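M152 protein (PDB 4G59) is an MHC class I-like membrane glycoprotein of a mouse herpesvirus that probably helps the virus evade host immune recognition. Local coordinates at residues B[95-100]-B[110-115]; B[35-40]-B[76-81]; B[106-111]-B[152-157]; B[82-87]-B[143-148]. One frame throughout, in Å; residues are numbered along the deposited sequence.

Contact 1: B[95-100]-B[110-115]; sequences VVFEYR and VLQMMD
Phe97 and Gln112 face each other across the hairpin of strands 95-103 and 106-114. The aliphatic CG of Gln112 sits over one face of the Phe97 ring, 3.9 Å from its centroid and 28° off the ring normal. Two residues along, at the next non-hydrogen-bonded pair, Val110 does the same to Tyr99: its CG1 lies 4.2 Å from the ring centroid, a second CH-pi contact. Its CG2 reaches Tyr99 CD1 at 3.5 Å. This face is the tight one, closed over by helix 68-89. Phe97 packs on Val81 and Tyr84 of that helix.

The other face is looser and partly exposed. There Met113 is bent at chi2 (93°) and again at chi3, which brings its CE to 3.6 Å from Glu98 OE1, while Leu111 CD1 stays 3.9 Å from Glu98 OE2. Between the faces, paired backbone bonds join Val96 with Met113 and Glu98 with Leu111. The bond from Val96 N to Met113 O is 2.8 Å, and that from Leu111 N to Glu98 O is 2.7 Å. The hairpin therefore turns its aromatic, largely apolar face to the helix layer, with the Tyr99 hydroxyl hydrogen-bonded there to Gln77, and keeps the Glu98 carboxylate on the side nearer solvent.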
# COMPACT_ATOMS: atom_id res chain seq x y z
N VAL B 95 -0.99 13.37 -4.85
CA VAL B 95 0.43 13.61 -5.11
C VAL B 95 1.23 13.18 -3.89
O VAL B 95 0.71 13.22 -2.76
CB VAL B 95 0.72 15.11 -5.42
CG1 VAL B 95 0.23 16.01 -4.31
CG2 VAL B 95 2.19 15.35 -5.66
N VAL B 96 2.48 12.75 -4.09
CA VAL B 96 3.35 12.43 -2.94
C VAL B 96 4.64 13.24 -2.98
O VAL B 96 5.26 13.38 -4.05
CB VAL B 96 3.71 10.91 -2.85
CG1 VAL B 96 4.49 10.59 -1.56
CG2 VAL B 96 2.48 10.04 -2.94
N PHE B 97 5.07 13.73 -1.83
CA PHE B 97 6.43 14.26 -1.69
C PHE B 97 7.25 13.44 -0.71
O PHE B 97 6.81 13.16 0.42
CB PHE B 97 6.40 15.73 -1.26
CG PHE B 97 6.13 16.67 -2.40
CD1 PHE B 97 7.18 17.18 -3.16
CD2 PHE B 97 4.82 17.00 -2.75
CE1 PHE B 97 6.94 18.03 -4.23
CE2 PHE B 97 4.59 17.85 -3.84
CZ PHE B 97 5.66 18.37 -4.57
N GLU B 98 8.45 13.08 -1.13
CA GLU B 98 9.34 12.25 -0.33
C GLU B 98 10.64 13.00 -0.05
O GLU B 98 11.38 13.34 -0.98
CB GLU B 98 9.63 10.99 -1.11
CG GLU B 98 10.33 9.92 -0.34
CD GLU B 98 10.11 8.57 -0.98
OE1 GLU B 98 8.95 8.26 -1.33
OE2 GLU B 98 11.12 7.84 -1.15
N TYR B 99 10.92 13.27 1.23
CA TYR B 99 12.18 13.90 1.62
C TYR B 99 13.12 12.88 2.25
O TYR B 99 12.88 12.42 3.37
CB TYR B 99 11.92 15.03 2.62
CG TYR B 99 11.04 16.14 2.11
CD1 TYR B 99 11.58 17.32 1.59
CD2 TYR B 99 9.66 16.02 2.14
CE1 TYR B 99 10.75 18.34 1.13
CE2 TYR B 99 8.84 17.01 1.69
CZ TYR B 99 9.38 18.18 1.19
OH TYR B 99 8.53 19.16 0.75
N ARG B 100 14.18 12.50 1.55
CA ARG B 100 15.13 11.56 2.12
C ARG B 100 16.30 12.36 2.68
O ARG B 100 17.10 12.91 1.91
CB ARG B 100 15.59 10.55 1.09
CG ARG B 100 16.38 9.41 1.68
CD ARG B 100 16.46 8.22 0.73
NE ARG B 100 17.61 7.37 1.01
CZ ARG B 100 18.84 7.65 0.59
NH1 ARG B 100 19.06 8.75 -0.12
NH2 ARG B 100 19.85 6.84 0.87
N VAL B 110 14.69 15.29 -2.53
CA VAL B 110 13.23 15.40 -2.58
C VAL B 110 12.69 14.71 -3.83
O VAL B 110 13.10 15.02 -4.95
CB VAL B 110 12.78 16.87 -2.54
CG1 VAL B 110 11.26 16.98 -2.42
CG2 VAL B 110 13.45 17.58 -1.37
N LEU B 111 11.78 13.77 -3.63
CA LEU B 111 11.10 13.12 -4.75
C LEU B 111 9.63 13.52 -4.79
O LEU B 111 9.00 13.69 -3.74
CB LEU B 111 11.21 11.61 -4.64
CG LEU B 111 12.60 11.00 -4.71
CD1 LEU B 111 12.53 9.52 -4.37
CD2 LEU B 111 13.15 11.19 -6.08
N GLN B 112 9.09 13.65 -6.00
CA GLN B 112 7.68 13.98 -6.21
C GLN B 112 7.10 12.87 -7.07
O GLN B 112 7.65 12.56 -8.13
CB GLN B 112 7.55 15.33 -6.94
CG GLN B 112 6.12 15.89 -7.06
CD GLN B 112 6.04 17.12 -7.98
OE1 GLN B 112 7.06 17.68 -8.39
NE2 GLN B 112 4.82 17.54 -8.30
N MET B 113 5.99 12.27 -6.62
CA MET B 113 5.34 11.24 -7.42
C MET B 113 3.85 11.50 -7.64
O MET B 113 3.14 11.97 -6.74
CB MET B 113 5.52 9.85 -6.80
CG MET B 113 6.95 9.39 -6.71
SD MET B 113 7.69 9.80 -5.12
CE MET B 113 8.80 8.39 -4.93
N MET B 114 3.40 11.20 -8.85
CA MET B 114 1.97 11.20 -9.16
C MET B 114 1.57 9.89 -9.81
O MET B 114 2.19 9.48 -10.79
CB MET B 114 1.58 12.36 -10.08
CG MET B 114 1.41 13.69 -9.35
SD MET B 114 0.61 15.02 -10.30
CE MET B 114 0.91 16.30 -9.09
N ASP B 115 0.54 9.24 -9.26
CA ASP B 115 -0.01 8.04 -9.89
C ASP B 115 1.01 6.93 -10.17
O ASP B 115 1.01 6.33 -11.26
CB ASP B 115 -0.79 8.41 -11.17
CG ASP B 115 -1.96 9.34 -10.88
OD1 ASP B 115 -2.35 9.44 -9.70
OD2 ASP B 115 -2.51 9.95 -11.81

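Contact 2: B[35-40]-B[76-81]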
# COMPACT_ATOMS: atom_id res chain seq x y z
N PHE B 35 -4.24 13.86 4.40
CA PHE B 35 -2.84 13.53 4.21
C PHE B 35 -2.46 12.27 4.99
O PHE B 35 -2.96 12.02 6.09
CB PHE B 35 -1.93 14.70 4.65
CG PHE B 35 -2.11 15.96 3.84
CD1 PHE B 35 -1.16 16.32 2.89
CD2 PHE B 35 -3.20 16.80 4.04
CE1 PHE B 35 -1.32 17.49 2.14
CE2 PHE B 35 -3.37 17.98 3.29
CZ PHE B 35 -2.44 18.32 2.35
N ARG B 36 -1.57 11.48 4.42
CA ARG B 36 -0.93 10.44 5.19
C ARG B 36 0.53 10.86 5.31
O ARG B 36 1.21 11.03 4.29
CB ARG B 36 -1.05 9.07 4.52
CG ARG B 36 -0.54 7.89 5.39
CD ARG B 36 -0.20 6.67 4.53
NE ARG B 36 0.87 7.02 3.61
CZ ARG B 36 1.04 6.49 2.40
NH1 ARG B 36 0.20 5.54 1.99
NH2 ARG B 36 2.04 6.89 1.62
N HIS B 37 0.99 11.08 6.53
CA HIS B 37 2.40 11.39 6.77
C HIS B 37 3.10 10.18 7.43
O HIS B 37 2.49 9.43 8.20
CB HIS B 37 2.55 12.62 7.68
CG HIS B 37 1.86 13.85 7.16
ND1 HIS B 37 2.30 14.56 6.06
CD2 HIS B 37 0.78 14.53 7.64
CE1 HIS B 37 1.51 15.61 5.87
NE2 HIS B 37 0.58 15.61 6.81
N SER B 38 4.38 9.99 7.12
CA SER B 38 5.14 8.90 7.71
C SER B 38 6.62 9.19 7.71
O SER B 38 7.14 9.84 6.79
CB SER B 38 4.92 7.61 6.94
OG SER B 38 5.46 7.76 5.65
N ILE B 39 7.31 8.71 8.74
CA ILE B 39 8.77 8.76 8.77
C ILE B 39 9.33 7.34 8.86
O ILE B 39 8.75 6.48 9.55
CB ILE B 39 9.28 9.53 9.97
CG1 ILE B 39 8.66 10.93 10.01
CG2 ILE B 39 10.79 9.60 9.96
CD1 ILE B 39 8.67 11.53 11.40
N ASN B 40 10.44 7.09 8.16
CA ASN B 40 11.14 5.82 8.33
C ASN B 40 12.64 6.02 8.19
O ASN B 40 13.09 7.07 7.72
CB ASN B 40 10.60 4.75 7.37
CG ASN B 40 10.90 5.07 5.91
OD1 ASN B 40 11.95 4.68 5.37
ND2 ASN B 40 9.96 5.79 5.25
N GLU B 76 3.84 22.05 7.58
CA GLU B 76 4.29 22.81 6.43
C GLU B 76 3.93 22.12 5.13
O GLU B 76 3.46 22.77 4.20
CB GLU B 76 5.79 23.10 6.48
CG GLU B 76 6.39 23.67 5.18
CD GLU B 76 5.79 25.03 4.76
OE1 GLU B 76 5.08 25.66 5.56
OE2 GLU B 76 6.04 25.46 3.60
N GLN B 77 4.12 20.80 5.06
CA GLN B 77 3.79 20.07 3.83
C GLN B 77 2.31 20.20 3.51
O GLN B 77 1.93 20.27 2.35
CB GLN B 77 4.18 18.59 3.88
CG GLN B 77 5.67 18.30 4.12
CD GLN B 77 6.60 19.06 3.20
OE1 GLN B 77 6.47 19.03 1.97
NE2 GLN B 77 7.58 19.74 3.79
N GLU B 78 1.47 20.25 4.54
CA GLU B 78 0.04 20.35 4.30
C GLU B 78 -0.33 21.68 3.63
O GLU B 78 -1.07 21.70 2.63
CB GLU B 78 -0.76 20.09 5.58
CG GLU B 78 -0.70 18.64 6.02
CD GLU B 78 -1.70 18.28 7.09
OE1 GLU B 78 -1.54 17.21 7.70
OE2 GLU B 78 -2.65 19.05 7.32
N ARG B 79 0.20 22.77 4.17
CA ARG B 79 0.13 24.08 3.54
C ARG B 79 0.75 24.08 2.14
O ARG B 79 0.10 24.48 1.17
CB ARG B 79 0.84 25.12 4.40
CG ARG B 79 0.43 26.54 4.09
CD ARG B 79 1.47 27.56 4.50
NE ARG B 79 2.81 27.25 3.98
CZ ARG B 79 3.21 27.50 2.74
NH1 ARG B 79 2.39 28.07 1.88
NH2 ARG B 79 4.44 27.18 2.36
N PHE B 80 1.99 23.63 2.03
CA PHE B 80 2.70 23.68 0.75
C PHE B 80 1.99 22.93 -0.37
O PHE B 80 1.85 23.42 -1.49
CB PHE B 80 4.14 23.14 0.91
CG PHE B 80 4.85 22.89 -0.41
CD1 PHE B 80 5.15 23.93 -1.28
CD2 PHE B 80 5.23 21.59 -0.77
CE1 PHE B 80 5.82 23.68 -2.50
CE2 PHE B 80 5.89 21.34 -1.99
CZ PHE B 80 6.19 22.38 -2.85
N VAL B 81 1.54 21.71 -0.06
CA VAL B 81 0.92 20.84 -1.06
C VAL B 81 -0.46 21.36 -1.45
O VAL B 81 -0.90 21.19 -2.59
CB VAL B 81 0.87 19.35 -0.57
CG1 VAL B 81 0.17 18.47 -1.56
CG2 VAL B 81 2.28 18.82 -0.31
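A His-carboxylate hydrogen bond, His37 to Glu78, ties helix 68-89 to strand 34-40 in the MHC class I-like platform, where helices lie on an antiparallel sheet. The strand and helix segments run at 138°, with their axes 10.4 Å apart, so long side chains must span the gap.

Glu78 does most of this. Its chain is extended beyond CG (chi2 -168°), which carries the carboxylate down from the helix to the sheet. On the way it crosses the Phe35 ring. Glu78 CG stands over the middle of the ring, 3.6 Å from the centroid, and the carboxylate plane lies almost parallel to the ring plane. Glu78 CD is 3.7 Å from Phe35 CD2. At the rim of the same ring, Val81 CB meets Phe35 CE1 at 3.9 Å, near the ring plane.

The carboxylate then ends at His37. His37 NE2 donates to Glu78 OE1 at 2.8 Å, with an N-H...O angle of 158°. OE1 accepts through its anti lone pair. It lies in the imidazole plane, and the carboxylate and ring planes are themselves nearly coplanar. The other ring nitrogen, ND1, is hydrogen-bonded to Ser27 OG of strand 22-31, and the ring stacks on Phe74 of the helix.

With both nitrogens engaged and a face packed, the imidazole is fixed in rotation. The carboxylate would tend to polarise it and probably stabilise positive charge on it, while the flat Phe35 ring shields one side of Glu78.

Contact 3: B[106-111]-B[152-157]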
# COMPACT_ATOMS: atom_id res chain seq x y z
N PHE B 106 24.14 17.48 6.99
CA PHE B 106 22.78 17.69 6.50
C PHE B 106 22.65 17.66 4.98
O PHE B 106 23.33 18.38 4.27
CB PHE B 106 22.16 18.99 7.01
CG PHE B 106 20.70 19.08 6.73
CD1 PHE B 106 19.79 18.51 7.61
CD2 PHE B 106 20.23 19.66 5.56
CE1 PHE B 106 18.43 18.54 7.35
CE2 PHE B 106 18.87 19.71 5.28
CZ PHE B 106 17.96 19.14 6.19
N GLU B 107 21.74 16.82 4.50
CA GLU B 107 21.49 16.71 3.07
C GLU B 107 20.12 16.08 2.78
O GLU B 107 19.79 15.02 3.34
CB GLU B 107 22.59 15.89 2.40
CG GLU B 107 22.45 15.80 0.89
CD GLU B 107 23.59 15.03 0.27
OE1 GLU B 107 24.31 14.33 1.02
OE2 GLU B 107 23.76 15.12 -0.97
N CYS B 108 19.34 16.71 1.91
CA CYS B 108 18.06 16.14 1.50
C CYS B 108 18.02 15.78 0.04
O CYS B 108 18.68 16.39 -0.79
CB CYS B 108 16.90 17.08 1.82
SG CYS B 108 16.29 16.87 3.47
N THR B 109 17.25 14.74 -0.26
CA THR B 109 16.80 14.49 -1.62
C THR B 109 15.28 14.53 -1.60
O THR B 109 14.64 13.90 -0.75
CB THR B 109 17.28 13.13 -2.14
OG1 THR B 109 18.70 13.18 -2.32
CG2 THR B 109 16.65 12.83 -3.48
N VAL B 110 14.69 15.29 -2.53
CA VAL B 110 13.23 15.40 -2.58
C VAL B 110 12.69 14.71 -3.83
O VAL B 110 13.10 15.02 -4.95
CB VAL B 110 12.78 16.87 -2.54
CG1 VAL B 110 11.26 16.98 -2.42
CG2 VAL B 110 13.45 17.58 -1.37
N LEU B 111 11.78 13.77 -3.63
CA LEU B 111 11.10 13.12 -4.75
C LEU B 111 9.63 13.52 -4.79
O LEU B 111 9.00 13.69 -3.74
CB LEU B 111 11.21 11.61 -4.64
CG LEU B 111 12.60 11.00 -4.71
CD1 LEU B 111 12.53 9.52 -4.37
CD2 LEU B 111 13.15 11.19 -6.08
N SER B 152 9.17 22.11 0.06
CA SER B 152 9.19 23.24 0.97
C SER B 152 9.61 22.74 2.34
O SER B 152 9.68 21.54 2.54
CB SER B 152 7.79 23.87 1.03
OG SER B 152 7.74 25.01 1.87
N GLY B 153 9.92 23.64 3.27
CA GLY B 153 10.04 23.28 4.68
C GLY B 153 11.34 22.65 5.18
O GLY B 153 11.46 22.35 6.38
N ILE B 154 12.30 22.46 4.29
CA ILE B 154 13.55 21.81 4.64
C ILE B 154 14.33 22.51 5.75
O ILE B 154 15.03 21.86 6.54
CB ILE B 154 14.43 21.59 3.41
CG1 ILE B 154 13.74 20.62 2.44
CG2 ILE B 154 15.78 21.00 3.79
CD1 ILE B 154 14.40 20.57 1.10
N SER B 155 14.20 23.83 5.85
CA SER B 155 14.84 24.58 6.93
C SER B 155 14.42 24.09 8.31
O SER B 155 15.20 24.15 9.27
CB SER B 155 14.53 26.07 6.82
OG SER B 155 13.56 26.44 7.80
N ILE B 156 13.18 23.61 8.44
CA ILE B 156 12.74 23.05 9.71
C ILE B 156 13.63 21.86 10.10
O ILE B 156 13.97 21.69 11.28
CB ILE B 156 11.30 22.58 9.63
CG1 ILE B 156 10.39 23.78 9.34
CG2 ILE B 156 10.88 21.91 10.92
CD1 ILE B 156 8.96 23.37 8.98
N LEU B 157 14.02 21.09 9.09
CA LEU B 157 14.87 19.92 9.26
C LEU B 157 16.33 20.33 9.43
O LEU B 157 17.01 19.86 10.35
CB LEU B 157 14.70 18.96 8.07
CG LEU B 157 13.63 17.85 8.06
CD1 LEU B 157 12.41 18.13 8.94
CD2 LEU B 157 13.21 17.53 6.64
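This is an apolar contact in which Phe106, Cys108 and Val110 of strand 106-114 meet Ile154 and Leu157 of the short helix 154-158. No hydrogen bond crosses it. The three strand residues all point toward the helix, while Glu107 and Thr109 between them point away.

Ile154 is the central piece on the helix side, and its two branches go to different partners. CG2 comes up to the edge of the Phe106 ring, in its plane, 3.7 Å from CE2. The same methyl is 4.2 Å from Cys108 SG. The other branch, CG1, is anti to the carbonyl carbon (chi1 -65°). It carries CD1 the other way along the strand, to 4.0 Å from Val110 CG2. Ile154 also packs on Tyr99 of the neighbouring strand.

Cys108 is joined to Cys101 by a disulfide across strands 106-114 and 95-103, so the sulfur under the helix is itself part of a cross-link in the sheet. In the MHC-like platform this is the layer where a helix rests on the floor. In the chain, helix 154-158 comes between helices 142-148 and 161-178, consistent with a segmented second helix as in MHC platforms.

Leu157, one turn on from Ile154, puts its CB 3.8 Å from Phe106 CZ, and the two side chains cross at about a right angle. The Phe106 ring also reaches the Leu157 backbone, with CE1 3.5 Å from the carbonyl carbon C. Leu157 also touches Phe73 of helix 68-89.

Contact 4: B[82-87]-B[143-148]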
# COMPACT_ATOMS: atom_id res chain seq x y z
N TYR B 82 -1.13 22.02 -0.50
CA TYR B 82 -2.42 22.65 -0.76
C TYR B 82 -2.28 23.80 -1.76
O TYR B 82 -3.00 23.84 -2.76
CB TYR B 82 -3.09 23.13 0.53
CG TYR B 82 -4.26 24.06 0.30
CD1 TYR B 82 -5.47 23.57 -0.18
CD2 TYR B 82 -4.17 25.42 0.55
CE1 TYR B 82 -6.55 24.41 -0.39
CE2 TYR B 82 -5.24 26.27 0.34
CZ TYR B 82 -6.43 25.76 -0.13
OH TYR B 82 -7.50 26.59 -0.35
N GLU B 83 -1.36 24.74 -1.50
CA GLU B 83 -1.09 25.81 -2.46
C GLU B 83 -0.74 25.24 -3.83
O GLU B 83 -1.33 25.64 -4.83
CB GLU B 83 0.06 26.71 -2.00
CG GLU B 83 -0.04 27.23 -0.59
CD GLU B 83 -1.20 28.18 -0.38
OE1 GLU B 83 -1.40 29.08 -1.22
OE2 GLU B 83 -1.91 28.04 0.65
N TYR B 84 0.21 24.31 -3.87
CA TYR B 84 0.70 23.74 -5.12
C TYR B 84 -0.45 23.20 -5.95
O TYR B 84 -0.57 23.54 -7.13
CB TYR B 84 1.69 22.61 -4.83
CG TYR B 84 2.20 21.86 -6.04
CD1 TYR B 84 2.36 22.48 -7.27
CD2 TYR B 84 2.53 20.52 -5.95
CE1 TYR B 84 2.84 21.78 -8.37
CE2 TYR B 84 3.00 19.81 -7.04
CZ TYR B 84 3.15 20.44 -8.24
OH TYR B 84 3.62 19.74 -9.33
N ILE B 85 -1.27 22.36 -5.33
CA ILE B 85 -2.39 21.72 -6.01
C ILE B 85 -3.40 22.74 -6.57
O ILE B 85 -3.78 22.66 -7.75
CB ILE B 85 -3.10 20.69 -5.09
CG1 ILE B 85 -2.34 19.37 -5.08
CG2 ILE B 85 -4.54 20.47 -5.53
CD1 ILE B 85 -2.27 18.71 -6.44
N MET B 86 -3.82 23.69 -5.74
CA MET B 86 -4.77 24.72 -6.15
C MET B 86 -4.21 25.64 -7.25
O MET B 86 -4.85 25.84 -8.28
CB MET B 86 -5.25 25.55 -4.95
CG MET B 86 -6.04 24.77 -3.91
SD MET B 86 -7.46 23.84 -4.55
CE MET B 86 -8.65 25.16 -4.82
N ASN B 87 -3.02 26.19 -7.04
CA ASN B 87 -2.40 27.14 -7.97
C ASN B 87 -1.91 26.56 -9.31
O ASN B 87 -1.84 27.28 -10.30
CB ASN B 87 -1.22 27.87 -7.31
CG ASN B 87 -1.64 28.64 -6.07
OD1 ASN B 87 -2.82 28.79 -5.78
ND2 ASN B 87 -0.65 29.13 -5.33
N ASP B 143 7.78 23.39 -16.26
CA ASP B 143 8.54 24.35 -15.46
C ASP B 143 7.95 24.43 -14.06
O ASP B 143 8.68 24.42 -13.06
CB ASP B 143 8.50 25.75 -16.09
CG ASP B 143 9.10 25.80 -17.47
OD1 ASP B 143 10.31 25.54 -17.60
OD2 ASP B 143 8.36 26.13 -18.43
N ASP B 144 6.63 24.54 -14.01
CA ASP B 144 5.90 24.65 -12.76
C ASP B 144 6.06 23.40 -11.87
O ASP B 144 6.24 23.50 -10.65
CB ASP B 144 4.42 24.91 -13.05
CG ASP B 144 4.07 26.37 -12.99
OD1 ASP B 144 4.86 27.14 -12.39
OD2 ASP B 144 3.00 26.75 -13.53
N ILE B 145 6.00 22.23 -12.50
CA ILE B 145 6.18 20.96 -11.79
C ILE B 145 7.59 20.82 -11.20
O ILE B 145 7.77 20.40 -10.05
CB ILE B 145 5.89 19.78 -12.72
CG1 ILE B 145 4.41 19.77 -13.09
CG2 ILE B 145 6.33 18.46 -12.08
CD1 ILE B 145 4.10 18.91 -14.29
N ALA B 146 8.58 21.19 -12.00
CA ALA B 146 9.97 21.14 -11.57
C ALA B 146 10.20 22.08 -10.39
O ALA B 146 10.91 21.75 -9.44
CB ALA B 146 10.88 21.50 -12.73
N ARG B 147 9.60 23.27 -10.45
CA ARG B 147 9.88 24.28 -9.44
C ARG B 147 9.26 23.86 -8.10
O ARG B 147 9.83 24.11 -7.02
CB ARG B 147 9.46 25.70 -9.91
CG ARG B 147 8.10 26.22 -9.44
CD ARG B 147 7.74 27.62 -10.04
NE ARG B 147 7.53 27.62 -11.50
CZ ARG B 147 8.40 28.11 -12.39
NH1 ARG B 147 9.54 28.67 -11.99
NH2 ARG B 147 8.13 28.05 -13.69
N TYR B 148 8.13 23.17 -8.18
CA TYR B 148 7.51 22.65 -6.97
C TYR B 148 8.19 21.37 -6.49
O TYR B 148 8.05 20.99 -5.31
CB TYR B 148 6.00 22.48 -7.16
CG TYR B 148 5.27 23.78 -6.95
CD1 TYR B 148 4.88 24.18 -5.68
CD2 TYR B 148 4.99 24.63 -8.02
CE1 TYR B 148 4.22 25.38 -5.48
CE2 TYR B 148 4.33 25.83 -7.83
CZ TYR B 148 3.94 26.20 -6.55
OH TYR B 148 3.29 27.40 -6.37
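Tyr84 lays its ring over that of Tyr148 in an offset stack. The centroids are 4.3 Å apart and the planes are inclined by 15°. The two side chains slide past each other in opposite directions, so each ring overlaps the root of the other and the hydroxyls point apart. Tyr84 CD1 lies over the Tyr148 ring near its rim, 3.2 Å from CG, which is tight packing. In return Tyr148 CB sits over the Tyr84 face, 3.6 Å from the centroid.

Helices 68-89 and 142-148 run antiparallel here, at 178°, with axes 11.6 Å apart. This is the paired-helix layer of an MHC class I-like platform, and the tyrosines fill the gap between the two helices. Tyr84 can span it because its CG is anti to the backbone N (chi1 176°), which swings the ring out from its own helix. The hydroxyl reaches the preceding turn of helix 142-148, where Tyr84 OH is 3.8 Å from Ile145 CG1. It also meets the polar end of the Gln112 side chain, on the sheet below, probably in a hydrogen bond.

Arg147 NE and Asp144 OD1 form a salt bridge of 2.9 Å within helix 142-148. Val88 packs on both Asp144 and Tyr148.

From the N terminus, contact 2 closes first, bringing helix 68-89 back onto strand 34-40. Contact 4 opens directly after it on the same helix and closes at 143-148. Contact 1, the hairpin of strands 95-103 and 106-114, is nested inside that loop. Contact 3 starts on the second hairpin strand and shares Val110 and Leu111 with contact 1. It closes at 152-157, beyond the end of contact 4, so contacts 3 and 4 cross. Contact 1 lies within the sheet, contacts 2 and 3 fix helices to it, and contact 4 joins helix to helix. Tyr99 and Ser152 link contacts 1 and 3, and Gln77 bonds to both.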